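Local coordinates for 4-alpha-glucanotransferase (Streptococcus agalactiae, PDB 6M6T), which belongs to the 4-alpha-glucanotransferase (amylomaltase) family, has a TIM-barrel fold and binds glycans in two pockets, at residues Gly248-Asp253 and Leu345-Glu350; Gly258-Asn263 and Gln312-Gly317. All blocks are in the same frame, centred on the assembly; numbering follows the deposited sequence.

In the fold
Contacts 1 and 2 lie side by side, their centres 13 Å apart, at the four-stranded antiparallel sheet (strands 245-249, 259-264, 303-308 and 319-321) that accompanies the eight-stranded parallel barrel. Each carries one strand of that sheet, and the two strands are neighbours: Val249 O of contact 1 probably accepts a hydrogen bond from Gln259 N of contact 2, at 2.8 Å. Ala251 CB also packs 3.8 Å from Gly258 N. Strand 259-264 lines glycan sites: Gln259 shares the pocket of contact 1 (AC1 of chain J, glucose), while Leu260 and Trp261 sit in the second (AC1 of chain I). A 1,5-anhydro-D-glucitol lies about 8 Å from the side chain of Val249 and about 5 Å from that of Gln259.

Contact 1 (Gly248-Asp253 and Leu345-Glu350); sequences GVPADD and LGYIDE. With AC1 (4,6-dideoxy-4-{[(1S,4R,5S,6S)-4,5,6-trihydroxy-3-(hydroxymethyl)cyclohex-2-en-1-yl]amino}-alpha-D-glucopyranose), chain J; GLC (alpha-D-glucopyranose), chain B.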
loop_
_atom_site.group_PDB
_atom_site.type_symbol
_atom_site.label_atom_id
_atom_site.label_comp_id
_atom_site.label_asym_id
_atom_site.label_seq_id
_atom_site.Cartn_x
_atom_site.Cartn_y
_atom_site.Cartn_z
ATOM N N GLY A 248 -16.856 -0.843 -4.267
ATOM C CA GLY A 248 -17.025 0.355 -3.482
ATOM C C GLY A 248 -17.521 0.050 -2.082
ATOM O O GLY A 248 -17.307 -1.038 -1.531
ATOM N N VAL A 249 -18.213 1.017 -1.503
ATOM C CA VAL A 249 -18.639 0.898 -0.122
ATOM C C VAL A 249 -19.738 1.936 0.078
ATOM O O VAL A 249 -19.643 3.050 -0.464
ATOM C CB VAL A 249 -17.430 1.070 0.814
ATOM C CG1 VAL A 249 -17.144 2.553 1.147
ATOM C CG2 VAL A 249 -17.543 0.164 2.022
ATOM N N PRO A 250 -20.813 1.613 0.786
ATOM C CA PRO A 250 -21.940 2.540 0.899
ATOM C C PRO A 250 -21.731 3.555 2.015
ATOM O O PRO A 250 -20.781 3.480 2.794
ATOM C CB PRO A 250 -23.130 1.624 1.222
ATOM C CG PRO A 250 -22.530 0.329 1.698
ATOM C CD PRO A 250 -21.023 0.401 1.588
ATOM N N ALA A 251 -22.656 4.506 2.081
ATOM C CA ALA A 251 -22.572 5.568 3.072
ATOM C C ALA A 251 -22.789 5.022 4.470
ATOM O O ALA A 251 -23.691 4.212 4.700
ATOM C CB ALA A 251 -23.618 6.633 2.799
ATOM N N ASP A 252 -21.935 5.427 5.395
ATOM C CA ASP A 252 -22.231 5.197 6.788
ATOM C C ASP A 252 -22.697 6.491 7.473
ATOM O O ASP A 252 -23.020 7.488 6.816
ATOM C CB ASP A 252 -21.042 4.538 7.472
ATOM C CG ASP A 252 -21.484 3.629 8.603
ATOM O OD1 ASP A 252 -22.309 4.085 9.435
ATOM O OD2 ASP A 252 -21.032 2.463 8.653
ATOM N N ASP A 253 -22.736 6.469 8.807
ATOM C CA ASP A 253 -23.424 7.425 9.671
ATOM C C ASP A 253 -22.712 8.761 9.864
ATOM O O ASP A 253 -23.296 9.648 10.488
ATOM C CB ASP A 253 -23.644 6.798 11.051
ATOM C CG ASP A 253 -24.991 6.109 11.172
ATOM O OD1 ASP A 253 -25.984 6.827 11.428
ATOM O OD2 ASP A 253 -25.049 4.864 11.027
ATOM N N LEU A 345 -11.859 -2.440 9.423
ATOM C CA LEU A 345 -12.564 -1.213 9.750
ATOM C C LEU A 345 -13.849 -1.103 8.944
ATOM O O LEU A 345 -13.857 -1.341 7.736
ATOM C CB LEU A 345 -11.668 -0.008 9.489
ATOM C CG LEU A 345 -10.598 0.111 10.577
ATOM C CD1 LEU A 345 -9.305 0.631 9.985
ATOM C CD2 LEU A 345 -11.084 1.008 11.730
ATOM N N GLY A 346 -14.933 -0.764 9.620
ATOM C CA GLY A 346 -16.187 -0.457 8.946
ATOM C C GLY A 346 -17.091 -1.662 8.783
ATOM O O GLY A 346 -16.645 -2.805 8.678
ATOM N N TYR A 347 -18.399 -1.387 8.784
ATOM C CA TYR A 347 -19.419 -2.325 8.311
ATOM C C TYR A 347 -19.273 -3.678 8.982
ATOM O O TYR A 347 -19.519 -4.728 8.380
ATOM C CB TYR A 347 -19.380 -2.458 6.781
ATOM C CG TYR A 347 -19.299 -1.114 6.077
ATOM C CD1 TYR A 347 -20.444 -0.375 5.814
ATOM C CD2 TYR A 347 -18.078 -0.574 5.702
ATOM C CE1 TYR A 347 -20.370 0.851 5.201
ATOM C CE2 TYR A 347 -18.000 0.645 5.107
ATOM C CZ TYR A 347 -19.139 1.353 4.849
ATOM O OH TYR A 347 -19.043 2.573 4.234
ATOM N N ILE A 348 -18.855 -3.659 10.243
ATOM C CA ILE A 348 -18.643 -4.902 10.973
ATOM C C ILE A 348 -19.995 -5.522 11.317
ATOM O O ILE A 348 -20.876 -4.871 11.888
ATOM C CB ILE A 348 -17.790 -4.662 12.227
ATOM C CG1 ILE A 348 -16.333 -4.390 11.813
ATOM C CG2 ILE A 348 -17.898 -5.847 13.187
ATOM C CD1 ILE A 348 -15.323 -4.406 12.963
ATOM N N ASP A 349 -20.175 -6.771 10.912
ATOM C CA ASP A 349 -21.301 -7.596 11.293
ATOM C C ASP A 349 -20.726 -8.927 11.748
ATOM O O ASP A 349 -19.533 -9.196 11.563
ATOM C CB ASP A 349 -22.309 -7.760 10.133
ATOM C CG ASP A 349 -21.820 -8.713 9.033
ATOM O OD1 ASP A 349 -20.800 -8.418 8.372
ATOM O OD2 ASP A 349 -22.466 -9.772 8.839
ATOM N N GLU A 350 -21.577 -9.760 12.358
ATOM C CA GLU A 350 -21.074 -10.951 13.031
ATOM C C GLU A 350 -20.433 -11.952 12.074
ATOM O O GLU A 350 -19.689 -12.828 12.525
ATOM C CB GLU A 350 -22.189 -11.596 13.876
ATOM C CG GLU A 350 -22.047 -11.275 15.395
ATOM C CD GLU A 350 -22.535 -9.862 15.783
ATOM O OE1 GLU A 350 -22.374 -9.474 16.964
ATOM O OE2 GLU A 350 -23.080 -9.138 14.928
HETATM C C1 AC1 J . -16.165 4.765 8.691
HETATM O O2 AC1 J . -17.998 4.898 7.106
HETATM C C2 AC1 J . -16.565 4.892 7.221
HETATM C C4A AC1 J . -11.542 0.705 4.015
HETATM C C3 AC1 J . -16.062 3.691 6.477
HETATM O O3 AC1 J . -16.459 3.854 5.121
HETATM C C4 AC1 J . -14.538 3.611 6.582
HETATM N N4A AC1 J . -14.016 2.385 5.974
HETATM C C5 AC1 J . -14.099 3.586 8.031
HETATM O O5 AC1 J . -14.685 4.695 8.785
HETATM C C6 AC1 J . -12.556 3.612 8.057
HETATM C C1B AC1 J . -13.815 2.434 4.519
HETATM C C2B AC1 J . -13.924 1.019 4.044
HETATM O O2B AC1 J . -15.150 0.502 4.562
HETATM C C3B AC1 J . -12.792 0.225 4.643
HETATM O O3B AC1 J . -12.912 -1.147 4.297
HETATM O O4 AC1 J . -10.425 0.032 4.634
HETATM C C5B AC1 J . -11.439 2.104 4.095
HETATM C C7B AC1 J . -12.544 2.938 4.275
HETATM C C6B AC1 J . -10.072 2.723 3.900
HETATM O O6B AC1 J . -9.121 1.766 4.374
HETATM C C1 GLC B . -17.756 2.572 13.281
HETATM C C2 GLC B . -16.643 1.866 12.429
HETATM C C3 GLC B . -16.035 2.836 11.397
HETATM C C4 GLC B . -17.242 3.188 10.505
HETATM C C5 GLC B . -18.160 4.099 11.364
HETATM C C6 GLC B . -19.214 4.824 10.510
HETATM O O1 GLC B . -17.181 3.538 14.176
HETATM O O2 GLC B . -15.609 1.266 13.250
HETATM O O3 GLC B . -14.969 2.187 10.685
HETATM O O4 GLC B . -16.940 3.641 9.134
HETATM O O5 GLC B . -18.754 3.226 12.417
HETATM O O6 GLC B . -19.416 6.181 10.937
#
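Tyr347 lays its ring against Val249, Pro250 and Asp252 in the glycan pocket, where a barrel loop meets the end of a strand of the antiparallel sheet. Its CG stands beside its own backbone N (chi1 -46°), and from there the ring reaches across to the 248-253 segment. The hydroxyl has two partners: it donates to Pro250 O, at a modelled length too short to trust, and accepts from O3 of AC1 (chain J) at 3.0 Å. O2B of the same AC1 lies in the ring plane, at the edge. Pro250 faces the tyrosine head-on, its CD 3.7 Å from Tyr347 CE1. Val249 sets CG2 beside the ring, its modelled spacing too close to rely on, and CG1 3.6 Å from Tyr347 OH. Asp252 passes alongside the ring with its carboxylate plane turned 45° from it, and OD2 stops 3.9 Å from Tyr347 CE1. The other oxygen, OD1, accepts Asp253 N through its anti lone pair, which may help to hold the carboxylate. On the ligand side, the carboxylate lies beside C6 of the glucose (Asp252 OD1 3.4 Å), Asp252 CB is 3.1 Å from O2 of AC1 (chain J), and Gly346 N approaches O3 of the glucose at 3.1 Å. The ring of Tyr347 also meets that of Trp319, planes about 55° apart, Tyr347 O accepts Lys299 NZ, and Pro250 rests on Trp305 of strand 303-308. The pair thus joins the end of strand 245-249 to the loop between strand 340-342 and helix 350-359, with Asp349 as N-cap of that helix.

Contact 2 (Gly258-Asn263 and Gln312-Gly317); sequences GQLWGN and QTANDG. With AC1 (4,6-dideoxy-4-{[(1S,4R,5S,6S)-4,5,6-trihydroxy-3-(hydroxymethyl)cyclohex-2-en-1-yl]amino}-alpha-D-glucopyranose), chain I.
Ala314 presses its methyl onto the backbone of strand 259-264, CB lying 3.3 Å from Gln259 O, and meets the start of the Leu260 side chain. Leu260 CB touches Ala314 CB at 3.9 Å. With CG anti to the backbone N (chi1 179°), the chain then leads away from the alanine; CD1 turns back to 4.4 Å from Ala314 CB, while CD2 packs 3.7 Å from O3B of AC1 (chain I). The side chain also lies on Ile307 of strand 303-308 and on Tyr311. The carbonyl of Leu260 takes a hydrogen bond from that same O3B, doubtful in its very short length, and its N donates to Asn464 OD1. O4 of the ligand gives a weak bond, 3.4 Å, to Trp261 O. Along the strand, Trp261 NE1 donates to Gln259 OE1 (N-H...O 162°), in the carbonyl plane and on a lone pair; the oxygen meets the N-H in the indole plane while the amide itself is turned from it, and the bond limits the amide's rotation. Between the segments, then, the chemistry is that of van der Waals contact: the turn from Thr313 to Asp316 packs by a methyl group, while the strand's carbonyls of Leu260 and, weakly, Trp261 face the glycan.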
loop_
_atom_site.group_PDB
_atom_site.type_symbol
_atom_site.label_atom_id
_atom_site.label_comp_id
_atom_site.label_asym_id
_atom_site.label_seq_id
_atom_site.Cartn_x
_atom_site.Cartn_y
_atom_site.Cartn_z
ATOM N N GLY A 258 -20.802 7.892 0.652
ATOM C CA GLY A 258 -20.129 6.615 0.500
ATOM C C GLY A 258 -18.936 6.708 -0.434
ATOM O O GLY A 258 -18.394 7.788 -0.692
ATOM N N GLN A 259 -18.529 5.554 -0.960
ATOM C CA GLN A 259 -17.313 5.487 -1.759
ATOM C C GLN A 259 -17.512 4.620 -2.990
ATOM O O GLN A 259 -18.050 3.511 -2.910
ATOM C CB GLN A 259 -16.128 4.929 -0.964
ATOM C CG GLN A 259 -15.474 5.904 -0.004
ATOM C CD GLN A 259 -14.389 5.234 0.817
ATOM O OE1 GLN A 259 -13.716 4.316 0.338
ATOM N NE2 GLN A 259 -14.236 5.663 2.070
ATOM N N LEU A 260 -17.035 5.132 -4.120
ATOM C CA LEU A 260 -16.965 4.397 -5.375
ATOM C C LEU A 260 -15.492 4.217 -5.724
ATOM O O LEU A 260 -14.757 5.206 -5.845
ATOM C CB LEU A 260 -17.715 5.144 -6.479
ATOM C CG LEU A 260 -17.717 4.498 -7.856
ATOM C CD1 LEU A 260 -19.149 4.280 -8.323
ATOM C CD2 LEU A 260 -16.923 5.374 -8.829
ATOM N N TRP A 261 -15.060 2.959 -5.868
ATOM C CA TRP A 261 -13.649 2.632 -6.053
ATOM C C TRP A 261 -13.261 2.374 -7.512
ATOM O O TRP A 261 -12.229 2.879 -7.970
ATOM C CB TRP A 261 -13.285 1.417 -5.196
ATOM C CG TRP A 261 -13.356 1.682 -3.716
ATOM C CD1 TRP A 261 -13.532 2.894 -3.105
ATOM C CD2 TRP A 261 -13.248 0.714 -2.660
ATOM N NE1 TRP A 261 -13.545 2.738 -1.735
ATOM C CE2 TRP A 261 -13.370 1.413 -1.435
ATOM C CE3 TRP A 261 -13.054 -0.671 -2.630
ATOM C CZ2 TRP A 261 -13.310 0.773 -0.199
ATOM C CZ3 TRP A 261 -12.995 -1.306 -1.396
ATOM C CH2 TRP A 261 -13.123 -0.580 -0.200
ATOM N N GLY A 262 -14.056 1.603 -8.255
ATOM C CA GLY A 262 -13.815 1.360 -9.660
ATOM C C GLY A 262 -13.180 0.026 -9.986
ATOM O O GLY A 262 -13.099 -0.330 -11.169
ATOM N N ASN A 263 -12.725 -0.721 -8.987
ATOM C CA ASN A 263 -12.092 -1.997 -9.267
ATOM C C ASN A 263 -13.124 -3.012 -9.755
ATOM O O ASN A 263 -14.297 -2.971 -9.368
ATOM C CB ASN A 263 -11.394 -2.550 -8.026
ATOM C CG ASN A 263 -10.744 -1.472 -7.181
ATOM O OD1 ASN A 263 -11.423 -0.611 -6.628
ATOM N ND2 ASN A 263 -9.418 -1.527 -7.062
ATOM N N GLN A 312 -25.379 5.738 -10.591
ATOM C CA GLN A 312 -25.248 7.186 -10.507
ATOM C C GLN A 312 -24.485 7.629 -9.267
ATOM O O GLN A 312 -23.632 8.519 -9.355
ATOM C CB GLN A 312 -26.630 7.866 -10.571
ATOM C CG GLN A 312 -26.554 9.379 -10.854
ATOM C CD GLN A 312 -26.096 9.711 -12.276
ATOM O OE1 GLN A 312 -26.181 8.879 -13.186
ATOM N NE2 GLN A 312 -25.611 10.939 -12.469
ATOM N N THR A 313 -24.748 7.021 -8.118
ATOM C CA THR A 313 -23.830 7.097 -6.991
ATOM C C THR A 313 -23.520 5.675 -6.542
ATOM O O THR A 313 -24.064 4.696 -7.067
ATOM C CB THR A 313 -24.389 7.948 -5.831
ATOM O OG1 THR A 313 -25.050 9.102 -6.362
ATOM C CG2 THR A 313 -23.264 8.440 -4.921
ATOM N N ALA A 314 -22.597 5.574 -5.585
ATOM C CA ALA A 314 -22.152 4.299 -5.041
ATOM C C ALA A 314 -23.191 3.635 -4.145
ATOM O O ALA A 314 -23.010 2.472 -3.774
ATOM C CB ALA A 314 -20.849 4.501 -4.268
ATOM N N ASN A 315 -24.273 4.326 -3.799
ATOM C CA ASN A 315 -25.343 3.722 -3.019
ATOM C C ASN A 315 -26.222 2.792 -3.839
ATOM O O ASN A 315 -27.179 2.236 -3.292
ATOM C CB ASN A 315 -26.191 4.821 -2.388
ATOM C CG ASN A 315 -25.375 5.714 -1.483
ATOM O OD1 ASN A 315 -24.977 6.821 -1.867
ATOM N ND2 ASN A 315 -25.099 5.224 -0.276
ATOM N N ASP A 316 -25.916 2.618 -5.127
ATOM C CA ASP A 316 -26.668 1.751 -6.035
ATOM C C ASP A 316 -25.974 0.393 -6.152
ATOM O O ASP A 316 -25.432 0.026 -7.192
ATOM C CB ASP A 316 -26.796 2.417 -7.402
ATOM C CG ASP A 316 -28.112 3.160 -7.585
ATOM O OD1 ASP A 316 -28.707 3.613 -6.580
ATOM O OD2 ASP A 316 -28.544 3.298 -8.756
ATOM N N GLY A 317 -26.000 -0.364 -5.065
ATOM C CA GLY A 317 -25.287 -1.628 -5.002
ATOM C C GLY A 317 -25.980 -2.638 -4.139
ATOM O O GLY A 317 -27.196 -2.577 -3.938
HETATM C C1 AC1 I . -8.696 3.903 -2.177
HETATM O O2 AC1 I . -10.033 5.684 -1.127
HETATM C C2 AC1 I . -9.311 5.310 -2.317
HETATM C C4A AC1 I . -11.951 6.460 -9.090
HETATM C C3 AC1 I . -10.225 5.411 -3.503
HETATM O O3 AC1 I . -10.671 6.757 -3.521
HETATM C C4 AC1 I . -9.440 5.037 -4.784
HETATM N N4A AC1 I . -10.149 5.204 -6.089
HETATM C C5 AC1 I . -9.043 3.586 -4.578
HETATM O O5 AC1 I . -8.130 3.494 -3.462
HETATM C C6 AC1 I . -8.363 3.062 -5.840
HETATM C C1B AC1 I . -10.025 6.502 -6.809
HETATM C C2B AC1 I . -11.394 7.160 -6.792
HETATM O O2B AC1 I . -11.871 7.273 -5.448
HETATM C C3B AC1 I . -12.343 6.274 -7.614
HETATM O O3B AC1 I . -13.720 6.652 -7.400
HETATM O O4 AC1 I . -12.710 5.594 -9.985
HETATM C C5B AC1 I . -10.561 6.295 -9.259
HETATM C C7B AC1 I . -9.647 6.344 -8.167
HETATM C C6B AC1 I . -10.086 6.113 -10.721
HETATM O O6B AC1 I . -11.194 5.717 -11.559
#